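Local coordinates for protein beta-glucosidase (Chaetomella raphigera, PDB 6JXG) that probably hydrolyses terminal, non-reducing beta-D-glucosyl residues and releases beta-D-glucose, as part of cellulose degradation, at residues A[431-439]-A[459-470]; A[474-485]-A[497-506]. All coordinates share one frame; numbering follows the deposited sequence.

Overall arrangement
Both contacts lie within the C-terminal glycoside hydrolase family 3 region. Contact 1 comes first along the chain. After segment 431-439, 19 residues intervene before segment 459-470, which returns so that helix 463-471 covers the strand. The chain then enters strand 477-483 directly. Contact 2 opens there and closes after 11 residues, when strand 498-503 pairs beside it. The two contacts are in series, neither nested nor crossed. They touch because strands 431-438 and 477-483 are neighbours in one mixed sheet, with A432 O probably hydrogen-bonded to I478 N. Contact 1 ties helix to sheet, and contact 2 ties strand to strand. Their centres are about 8 Å apart.

Contact 1: residues A[431-439]-A[459-470]. With MAN (alpha-D-mannopyranose), chain E.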
loop_
_atom_site.group_PDB
_atom_site.type_symbol
_atom_site.label_atom_id
_atom_site.label_comp_id
_atom_site.label_asym_id
_atom_site.label_seq_id
_atom_site.Cartn_x
_atom_site.Cartn_y
_atom_site.Cartn_z
ATOM N N THR A 431 -25.006 14.607 21.865
ATOM C CA THR A 431 -23.995 13.645 21.372
ATOM C C THR A 431 -22.901 14.478 20.789
ATOM O O THR A 431 -23.186 15.486 20.144
ATOM C CB THR A 431 -24.620 12.749 20.284
ATOM O OG1 THR A 431 -25.549 11.876 20.919
ATOM C CG2 THR A 431 -23.547 11.795 19.602
ATOM N N ALA A 432 -21.669 14.035 20.981
ATOM C CA ALA A 432 -20.451 14.720 20.488
ATOM C C ALA A 432 -19.616 13.805 19.628
ATOM O O ALA A 432 -19.305 12.694 20.062
ATOM C CB ALA A 432 -19.593 15.133 21.662
ATOM N N ILE A 433 -19.245 14.272 18.445
ATOM C CA ILE A 433 -18.314 13.534 17.570
ATOM C C ILE A 433 -17.011 14.335 17.534
ATOM O O ILE A 433 -17.023 15.550 17.183
ATOM C CB ILE A 433 -18.819 13.401 16.117
ATOM C CG1 ILE A 433 -20.309 12.996 16.066
ATOM C CG2 ILE A 433 -17.888 12.484 15.368
ATOM C CD1 ILE A 433 -20.956 12.903 14.686
ATOM N N VAL A 434 -15.932 13.673 17.961
ATOM C CA VAL A 434 -14.659 14.267 18.108
ATOM C C VAL A 434 -13.675 13.590 17.104
ATOM O O VAL A 434 -13.627 12.371 16.998
ATOM C CB VAL A 434 -14.160 14.211 19.585
ATOM C CG1 VAL A 434 -14.166 12.805 20.153
ATOM C CG2 VAL A 434 -12.788 14.819 19.741
ATOM N N PHE A 435 -12.872 14.417 16.448
ATOM C CA PHE A 435 -12.076 14.055 15.282
ATOM C C PHE A 435 -10.612 14.246 15.637
ATOM O O PHE A 435 -10.166 15.354 15.967
ATOM C CB PHE A 435 -12.463 14.971 14.092
ATOM C CG PHE A 435 -13.852 14.746 13.568
ATOM C CD1 PHE A 435 -14.071 13.924 12.464
ATOM C CD2 PHE A 435 -14.940 15.279 14.194
ATOM C CE1 PHE A 435 -15.353 13.687 11.997
ATOM C CE2 PHE A 435 -16.236 15.041 13.714
ATOM C CZ PHE A 435 -16.434 14.232 12.627
ATOM N N ILE A 436 -9.852 13.168 15.564
ATOM C CA ILE A 436 -8.463 13.148 15.903
ATOM C C ILE A 436 -7.676 12.452 14.813
ATOM O O ILE A 436 -8.238 11.644 14.037
ATOM C CB ILE A 436 -8.181 12.518 17.290
ATOM C CG1 ILE A 436 -8.675 11.068 17.382
ATOM C CG2 ILE A 436 -8.820 13.369 18.357
ATOM C CD1 ILE A 436 -8.142 10.256 18.541
ATOM N N THR A 437 -6.375 12.673 14.828
ATOM C CA THR A 437 -5.455 12.184 13.759
ATOM C C THR A 437 -4.130 11.627 14.232
ATOM O O THR A 437 -3.707 11.791 15.384
ATOM C CB THR A 437 -5.100 13.345 12.795
ATOM O OG1 THR A 437 -4.494 14.402 13.560
ATOM C CG2 THR A 437 -6.328 13.875 12.120
ATOM N N ALA A 438 -3.443 10.955 13.319
ATOM C CA ALA A 438 -2.031 10.744 13.438
ATOM C C ALA A 438 -1.421 10.704 12.032
ATOM O O ALA A 438 -1.994 10.091 11.156
ATOM C CB ALA A 438 -1.697 9.477 14.217
ATOM N N ASP A 439 -0.277 11.368 11.836
ATOM C CA ASP A 439 0.276 11.552 10.522
ATOM C C ASP A 439 1.722 11.134 10.463
ATOM O O ASP A 439 2.379 10.930 11.471
ATOM C CB ASP A 439 0.076 13.047 10.106
ATOM C CG ASP A 439 0.164 13.314 8.635
ATOM O OD1 ASP A 439 0.206 12.349 7.813
ATOM O OD2 ASP A 439 0.170 14.570 8.299
ATOM N N PRO A 459 -2.010 9.552 19.519
ATOM C CA PRO A 459 -2.599 10.554 18.630
ATOM C C PRO A 459 -1.830 11.890 18.541
ATOM O O PRO A 459 -1.232 12.343 19.521
ATOM C CB PRO A 459 -4.002 10.754 19.215
ATOM C CG PRO A 459 -4.333 9.456 19.835
ATOM C CD PRO A 459 -3.029 9.029 20.459
ATOM N N TRP A 460 -1.774 12.473 17.332
ATOM C CA TRP A 460 -1.121 13.739 17.109
ATOM C C TRP A 460 -1.990 14.861 17.651
ATOM O O TRP A 460 -3.194 14.678 17.939
ATOM C CB TRP A 460 -0.925 13.887 15.562
ATOM C CG TRP A 460 0.317 13.226 15.056
ATOM C CD1 TRP A 460 0.837 12.009 15.439
ATOM C CD2 TRP A 460 1.276 13.815 14.179
ATOM N NE1 TRP A 460 2.023 11.791 14.833
ATOM C CE2 TRP A 460 2.341 12.880 14.055
ATOM C CE3 TRP A 460 1.368 15.062 13.532
ATOM C CZ2 TRP A 460 3.479 13.138 13.269
ATOM C CZ3 TRP A 460 2.511 15.312 12.749
ATOM C CH2 TRP A 460 3.517 14.347 12.612
ATOM N N ASN A 461 -1.471 16.079 17.679
ATOM C CA ASN A 461 -2.318 17.237 18.011
ATOM C C ASN A 461 -3.054 17.098 19.380
ATOM O O ASN A 461 -4.134 17.551 19.504
ATOM C CB ASN A 461 -3.289 17.577 16.878
ATOM C CG ASN A 461 -2.562 18.029 15.619
ATOM O OD1 ASN A 461 -1.434 18.446 15.693
ATOM N ND2 ASN A 461 -3.214 17.960 14.496
ATOM N N ASN A 462 -2.424 16.453 20.361
ATOM C CA ASN A 462 -3.035 16.284 21.664
ATOM C C ASN A 462 -4.398 15.608 21.560
ATOM O O ASN A 462 -5.311 15.919 22.284
ATOM C CB ASN A 462 -3.144 17.651 22.356
ATOM C CG ASN A 462 -1.785 18.272 22.582
ATOM O OD1 ASN A 462 -0.923 17.627 23.136
ATOM N ND2 ASN A 462 -1.571 19.475 22.110
ATOM N N GLY A 463 -4.506 14.636 20.667
ATOM C CA GLY A 463 -5.777 14.031 20.370
ATOM C C GLY A 463 -6.322 13.296 21.595
ATOM O O GLY A 463 -7.511 13.331 21.880
ATOM N N THR A 464 -5.475 12.602 22.305
ATOM C CA THR A 464 -6.014 11.853 23.471
ATOM C C THR A 464 -6.683 12.867 24.472
ATOM O O THR A 464 -7.868 12.717 24.891
ATOM C CB THR A 464 -4.942 11.001 24.119
ATOM O OG1 THR A 464 -4.688 9.844 23.291
ATOM C CG2 THR A 464 -5.407 10.524 25.572
ATOM N N ALA A 465 -5.935 13.922 24.770
ATOM C CA ALA A 465 -6.425 14.996 25.645
ATOM C C ALA A 465 -7.684 15.678 25.125
ATOM O O ALA A 465 -8.603 15.964 25.886
ATOM C CB ALA A 465 -5.291 15.980 25.971
ATOM N N LEU A 466 -7.824 15.844 23.806
ATOM C CA LEU A 466 -9.075 16.309 23.260
ATOM C C LEU A 466 -10.263 15.401 23.545
ATOM O O LEU A 466 -11.392 15.864 23.922
ATOM C CB LEU A 466 -8.966 16.536 21.727
ATOM C CG LEU A 466 -10.112 17.282 21.065
ATOM C CD1 LEU A 466 -10.264 18.663 21.657
ATOM C CD2 LEU A 466 -9.840 17.348 19.547
ATOM N N VAL A 467 -10.095 14.120 23.264
ATOM C CA VAL A 467 -11.124 13.143 23.575
ATOM C C VAL A 467 -11.467 13.142 25.071
ATOM O O VAL A 467 -12.628 13.170 25.388
ATOM C CB VAL A 467 -10.771 11.710 23.126
ATOM C CG1 VAL A 467 -11.971 10.776 23.367
ATOM C CG2 VAL A 467 -10.494 11.737 21.632
ATOM N N GLN A 468 -10.454 13.156 25.937
ATOM C CA GLN A 468 -10.692 13.195 27.399
ATOM C C GLN A 468 -11.562 14.423 27.823
ATOM O O GLN A 468 -12.495 14.274 28.626
ATOM C CB GLN A 468 -9.386 13.220 28.110
ATOM C CG GLN A 468 -8.727 11.890 28.120
ATOM C CD GLN A 468 -7.312 11.923 28.563
ATOM O OE1 GLN A 468 -6.633 12.940 28.439
ATOM N NE2 GLN A 468 -6.842 10.806 29.115
ATOM N N ALA A 469 -11.292 15.587 27.217
ATOM C CA ALA A 469 -12.092 16.790 27.409
ATOM C C ALA A 469 -13.546 16.626 26.963
ATOM O O ALA A 469 -14.498 17.112 27.624
ATOM C CB ALA A 469 -11.457 17.969 26.681
ATOM N N VAL A 470 -13.757 15.966 25.840
ATOM C CA VAL A 470 -15.081 15.808 25.340
ATOM C C VAL A 470 -15.827 14.813 26.249
ATOM O O VAL A 470 -17.023 15.034 26.583
ATOM C CB VAL A 470 -15.049 15.333 23.871
ATOM C CG1 VAL A 470 -16.433 15.007 23.355
ATOM C CG2 VAL A 470 -14.463 16.466 23.015
HETATM C C1 MAN E . -26.564 11.517 20.002
HETATM C C2 MAN E . -27.484 11.109 21.164
HETATM C C3 MAN E . -27.257 9.703 21.727
HETATM C C4 MAN E . -27.076 8.692 20.602
HETATM C C5 MAN E . -25.924 9.218 19.789
HETATM C C6 MAN E . -25.458 8.216 18.760
HETATM O O2 MAN E . -28.753 11.131 20.614
HETATM O O3 MAN E . -28.414 9.399 22.459
HETATM O O4 MAN E . -26.811 7.359 21.074
HETATM O O5 MAN E . -26.290 10.432 19.162
HETATM O O6 MAN E . -26.468 7.987 17.792
HETATM O O HOH W 1 -5.897 16.669 14.148
HETATM O O HOH W 2 -5.595 14.533 16.847
#
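V434 and L466 lie alongside, pointing opposite ways, with V434 CG2 3.9 Å from L466 CG. V434 CG1 reaches V467 CG2 instead, and V467 lies roughly perpendicular to V434. The V434 chi1 of 54°, with CG1 between backbone N and carbonyl carbon, splits the methyls between these partners. Towards the helix C terminus, A432 CB meets V470 CG1 at 3.6 Å. Towards its start, I436 CG2 rests on G463 CA at 3.7 Å, where the lack of a side chain lets the strand come close. Strand 431-438 and helix 463-470 run antiparallel, at 168°, as the first two elements of a beta-alpha-beta crossover ending in strand 477-483. At the strand's far end, W460 N donates to T437 O (2.8 Å). The W460 indole lies flat against the chain turning off the strand. D439 CB sits over its six-membered ring, 4.2 Å from the centroid, with D439 N over the same face. A438 CB meets W460 CD1 at 3.8 Å. At W460 an alanine would probably leave D439 CB and A438 CB without the indole they lie against. T437 OG1 is hydrogen-bonded to D375 OD2 and accepts from a water, which accepts from N461 ND2. N461 ND2 also bonds to D375 O, so D375 holds both. A second water links T437 N to W460 O. T431 OG1 is bonded to C1 of the O-linked mannose, which also hydrogen-bonds A343 O and E430.

Contact 2: residues A[474-485]-A[497-506]; sequences SKNVIVVINSVG and SVKAIVWAGV
V477 N donates to S497 O, and K499 N returns a bond to V477 O. These start the parallel pairing of strands 477-483 and 498-503, whose axes lie 4.7 Å apart. The two strands belong to a beta-alpha-beta unit with helix 490-493 between them. V477 pairs with V498 but I478 pairs with A500, so K499 is the extra residue of a beta bulge. Beyond it the bonding is regular. V502 N to V479 O is nearly straight, 172° at the hydrogen, and A504 N to I481 O is the last bond. On the face of V477, V479 and I481, V479 CG2 packs on V498 CG1 at 3.8 Å. V467 of helix 463-471 covers both. On the other face, I478 CD1 meets A500 CB at 3.8 Å. At the bulge, the K499 chain bends at chi2 (-56°) and passes N476 OD1; its NZ bonds to S496 O and to a water held by K475 O. I481 CG2 and CD1 both press on the six-membered ring of W503, obliquely, with CG2 3.8 Å from CZ3. W503 NE1 is bonded to Y531 OH. A water sits over the five-membered ring of W503; it donates to I481 O and accepts from S483 N and G505 N. G485 O approaches the ring edge, 3.3 Å from W503 CZ2, and the same oxygen accepts from S483 OG in its carbonyl plane, on a lone pair.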
loop_
_atom_site.group_PDB
_atom_site.type_symbol
_atom_site.label_atom_id
_atom_site.label_comp_id
_atom_site.label_asym_id
_atom_site.label_seq_id
_atom_site.Cartn_x
_atom_site.Cartn_y
_atom_site.Cartn_z
ATOM N N SER A 474 -19.710 15.028 28.221
ATOM C CA SER A 474 -20.756 14.356 27.464
ATOM C C SER A 474 -20.911 12.900 27.914
ATOM O O SER A 474 -19.926 12.249 28.222
ATOM C CB SER A 474 -20.464 14.410 25.922
ATOM O OG SER A 474 -21.392 13.642 25.170
ATOM N N LYS A 475 -22.151 12.402 27.839
ATOM C CA LYS A 475 -22.465 11.025 28.081
ATOM C C LYS A 475 -22.375 10.190 26.818
ATOM O O LYS A 475 -22.487 8.954 26.905
ATOM C CB LYS A 475 -23.914 10.851 28.519
ATOM C CG LYS A 475 -24.368 11.749 29.633
ATOM C CD LYS A 475 -23.973 11.130 30.949
ATOM C CE LYS A 475 -24.379 12.088 32.056
ATOM N NZ LYS A 475 -23.804 11.598 33.326
ATOM N N ASN A 476 -22.254 10.823 25.652
ATOM C CA ASN A 476 -22.371 10.086 24.375
ATOM C C ASN A 476 -21.370 10.633 23.396
ATOM O O ASN A 476 -21.670 11.599 22.685
ATOM C CB ASN A 476 -23.764 10.158 23.743
ATOM C CG ASN A 476 -24.802 9.435 24.570
ATOM O OD1 ASN A 476 -24.855 8.203 24.607
ATOM N ND2 ASN A 476 -25.578 10.200 25.300
ATOM N N VAL A 477 -20.227 9.973 23.336
ATOM C CA VAL A 477 -19.153 10.425 22.497
ATOM C C VAL A 477 -18.840 9.438 21.408
ATOM O O VAL A 477 -18.559 8.270 21.681
ATOM C CB VAL A 477 -17.878 10.636 23.326
ATOM C CG1 VAL A 477 -16.733 11.166 22.442
ATOM C CG2 VAL A 477 -18.164 11.591 24.512
ATOM N N ILE A 478 -18.759 9.936 20.189
ATOM C CA ILE A 478 -18.295 9.098 19.052
ATOM C C ILE A 478 -16.901 9.624 18.684
ATOM O O ILE A 478 -16.771 10.854 18.424
ATOM C CB ILE A 478 -19.187 9.362 17.844
ATOM C CG1 ILE A 478 -20.669 9.156 18.200
ATOM C CG2 ILE A 478 -18.715 8.575 16.618
ATOM C CD1 ILE A 478 -21.069 7.816 18.699
ATOM N N VAL A 479 -15.874 8.788 18.686
ATOM C CA VAL A 479 -14.525 9.182 18.263
ATOM C C VAL A 479 -14.282 8.756 16.808
ATOM O O VAL A 479 -14.355 7.595 16.485
ATOM C CB VAL A 479 -13.423 8.588 19.159
ATOM C CG1 VAL A 479 -12.036 9.013 18.723
ATOM C CG2 VAL A 479 -13.661 8.965 20.609
ATOM N N VAL A 480 -13.979 9.725 15.960
ATOM C CA VAL A 480 -13.488 9.487 14.564
ATOM C C VAL A 480 -12.005 9.695 14.497
ATOM O O VAL A 480 -11.546 10.800 14.827
ATOM C CB VAL A 480 -14.197 10.392 13.562
ATOM C CG1 VAL A 480 -13.640 10.198 12.156
ATOM C CG2 VAL A 480 -15.660 10.081 13.622
ATOM N N ILE A 481 -11.263 8.689 13.992
ATOM C CA ILE A 481 -9.857 8.755 13.954
ATOM C C ILE A 481 -9.387 8.640 12.521
ATOM O O ILE A 481 -9.700 7.629 11.880
ATOM C CB ILE A 481 -9.226 7.630 14.763
ATOM C CG1 ILE A 481 -9.680 7.641 16.203
ATOM C CG2 ILE A 481 -7.701 7.729 14.766
ATOM C CD1 ILE A 481 -9.005 6.564 17.058
ATOM N N ASN A 482 -8.663 9.671 12.042
ATOM C CA ASN A 482 -8.000 9.624 10.730
ATOM C C ASN A 482 -6.490 9.441 10.965
ATOM O O ASN A 482 -5.793 10.402 11.280
ATOM C CB ASN A 482 -8.323 10.901 9.934
ATOM C CG ASN A 482 -9.728 10.934 9.422
ATOM O OD1 ASN A 482 -10.107 10.202 8.437
ATOM N ND2 ASN A 482 -10.552 11.742 10.054
ATOM N N SER A 483 -5.969 8.201 10.799
ATOM C CA SER A 483 -4.594 7.908 11.090
ATOM C C SER A 483 -3.943 7.073 10.022
ATOM O O SER A 483 -4.572 6.187 9.430
ATOM C CB SER A 483 -4.496 7.110 12.402
ATOM O OG SER A 483 -3.189 6.631 12.707
ATOM N N VAL A 484 -2.665 7.380 9.812
ATOM C CA VAL A 484 -1.772 6.650 8.899
ATOM C C VAL A 484 -1.408 5.271 9.345
ATOM O O VAL A 484 -0.860 4.495 8.555
ATOM C CB VAL A 484 -0.485 7.443 8.621
ATOM C CG1 VAL A 484 -0.855 8.734 7.930
ATOM C CG2 VAL A 484 0.307 7.764 9.916
ATOM N N GLY A 485 -1.672 4.930 10.622
ATOM C CA GLY A 485 -1.284 3.640 11.120
ATOM C C GLY A 485 -1.726 3.402 12.530
ATOM O O GLY A 485 -2.371 4.263 13.095
ATOM N N SER A 497 -17.827 7.338 28.600
ATOM C CA SER A 497 -18.719 8.007 27.675
ATOM C C SER A 497 -18.415 7.793 26.157
ATOM O O SER A 497 -19.231 8.135 25.317
ATOM C CB SER A 497 -18.795 9.538 27.965
ATOM O OG SER A 497 -17.544 10.029 28.345
ATOM N N VAL A 498 -17.284 7.200 25.841
ATOM C CA VAL A 498 -16.934 6.896 24.413
ATOM C C VAL A 498 -17.719 5.653 24.014
ATOM O O VAL A 498 -17.485 4.517 24.539
ATOM C CB VAL A 498 -15.446 6.700 24.213
ATOM C CG1 VAL A 498 -15.140 6.176 22.778
ATOM C CG2 VAL A 498 -14.701 8.022 24.440
ATOM N N LYS A 499 -18.723 5.900 23.206
ATOM C CA LYS A 499 -19.681 4.876 22.824
ATOM C C LYS A 499 -19.336 4.238 21.481
ATOM O O LYS A 499 -19.784 3.128 21.238
ATOM C CB LYS A 499 -21.103 5.449 22.710
ATOM C CG LYS A 499 -21.599 6.193 23.968
ATOM C CD LYS A 499 -21.529 5.310 25.202
ATOM C CE LYS A 499 -22.180 5.980 26.401
ATOM N NZ LYS A 499 -21.733 5.213 27.561
ATOM N N ALA A 500 -18.575 4.928 20.621
ATOM C CA ALA A 500 -18.162 4.343 19.308
ATOM C C ALA A 500 -16.834 4.927 18.862
ATOM O O ALA A 500 -16.516 6.098 19.148
ATOM C CB ALA A 500 -19.242 4.503 18.270
ATOM N N ILE A 501 -15.987 4.069 18.293
ATOM C CA ILE A 501 -14.727 4.502 17.740
ATOM C C ILE A 501 -14.719 4.055 16.256
ATOM O O ILE A 501 -14.838 2.867 15.948
ATOM C CB ILE A 501 -13.530 3.914 18.492
ATOM C CG1 ILE A 501 -13.544 4.355 19.948
ATOM C CG2 ILE A 501 -12.236 4.396 17.886
ATOM C CD1 ILE A 501 -12.423 3.720 20.709
ATOM N N VAL A 502 -14.605 5.043 15.368
ATOM C CA VAL A 502 -14.539 4.809 13.931
ATOM C C VAL A 502 -13.124 5.036 13.432
ATOM O O VAL A 502 -12.641 6.143 13.492
ATOM C CB VAL A 502 -15.469 5.789 13.242
ATOM C CG1 VAL A 502 -15.409 5.575 11.755
ATOM C CG2 VAL A 502 -16.882 5.682 13.888
ATOM N N TRP A 503 -12.440 3.965 13.010
ATOM C CA TRP A 503 -11.097 4.043 12.460
ATOM C C TRP A 503 -11.265 4.338 10.957
ATOM O O TRP A 503 -11.419 3.425 10.110
ATOM C CB TRP A 503 -10.392 2.728 12.737
ATOM C CG TRP A 503 -9.011 2.703 12.459
ATOM C CD1 TRP A 503 -8.440 2.189 11.332
ATOM C CD2 TRP A 503 -7.952 3.125 13.319
ATOM N NE1 TRP A 503 -7.086 2.331 11.412
ATOM C CE2 TRP A 503 -6.744 2.879 12.634
ATOM C CE3 TRP A 503 -7.898 3.697 14.579
ATOM C CZ2 TRP A 503 -5.532 3.219 13.147
ATOM C CZ3 TRP A 503 -6.675 4.056 15.094
ATOM C CH2 TRP A 503 -5.508 3.812 14.391
ATOM N N ALA A 504 -11.228 5.615 10.625
ATOM C CA ALA A 504 -11.655 6.054 9.284
ATOM C C ALA A 504 -10.506 6.081 8.284
ATOM O O ALA A 504 -10.735 6.213 7.078
ATOM C CB ALA A 504 -12.239 7.449 9.401
ATOM N N GLY A 505 -9.267 5.995 8.794
ATOM C CA GLY A 505 -8.061 5.959 7.971
ATOM C C GLY A 505 -7.716 7.261 7.298
ATOM O O GLY A 505 -8.050 8.324 7.816
ATOM N N VAL A 506 -7.108 7.172 6.105
ATOM C CA VAL A 506 -6.574 8.299 5.370
ATOM C C VAL A 506 -6.911 8.044 3.903
ATOM O O VAL A 506 -6.346 7.189 3.241
ATOM C CB VAL A 506 -5.074 8.550 5.628
ATOM C CG1 VAL A 506 -4.897 9.174 7.004
ATOM C CG2 VAL A 506 -4.295 7.244 5.665
HETATM O O HOH W 3 -22.334 7.448 29.427
HETATM O O HOH W 4 -7.614 5.698 11.298
#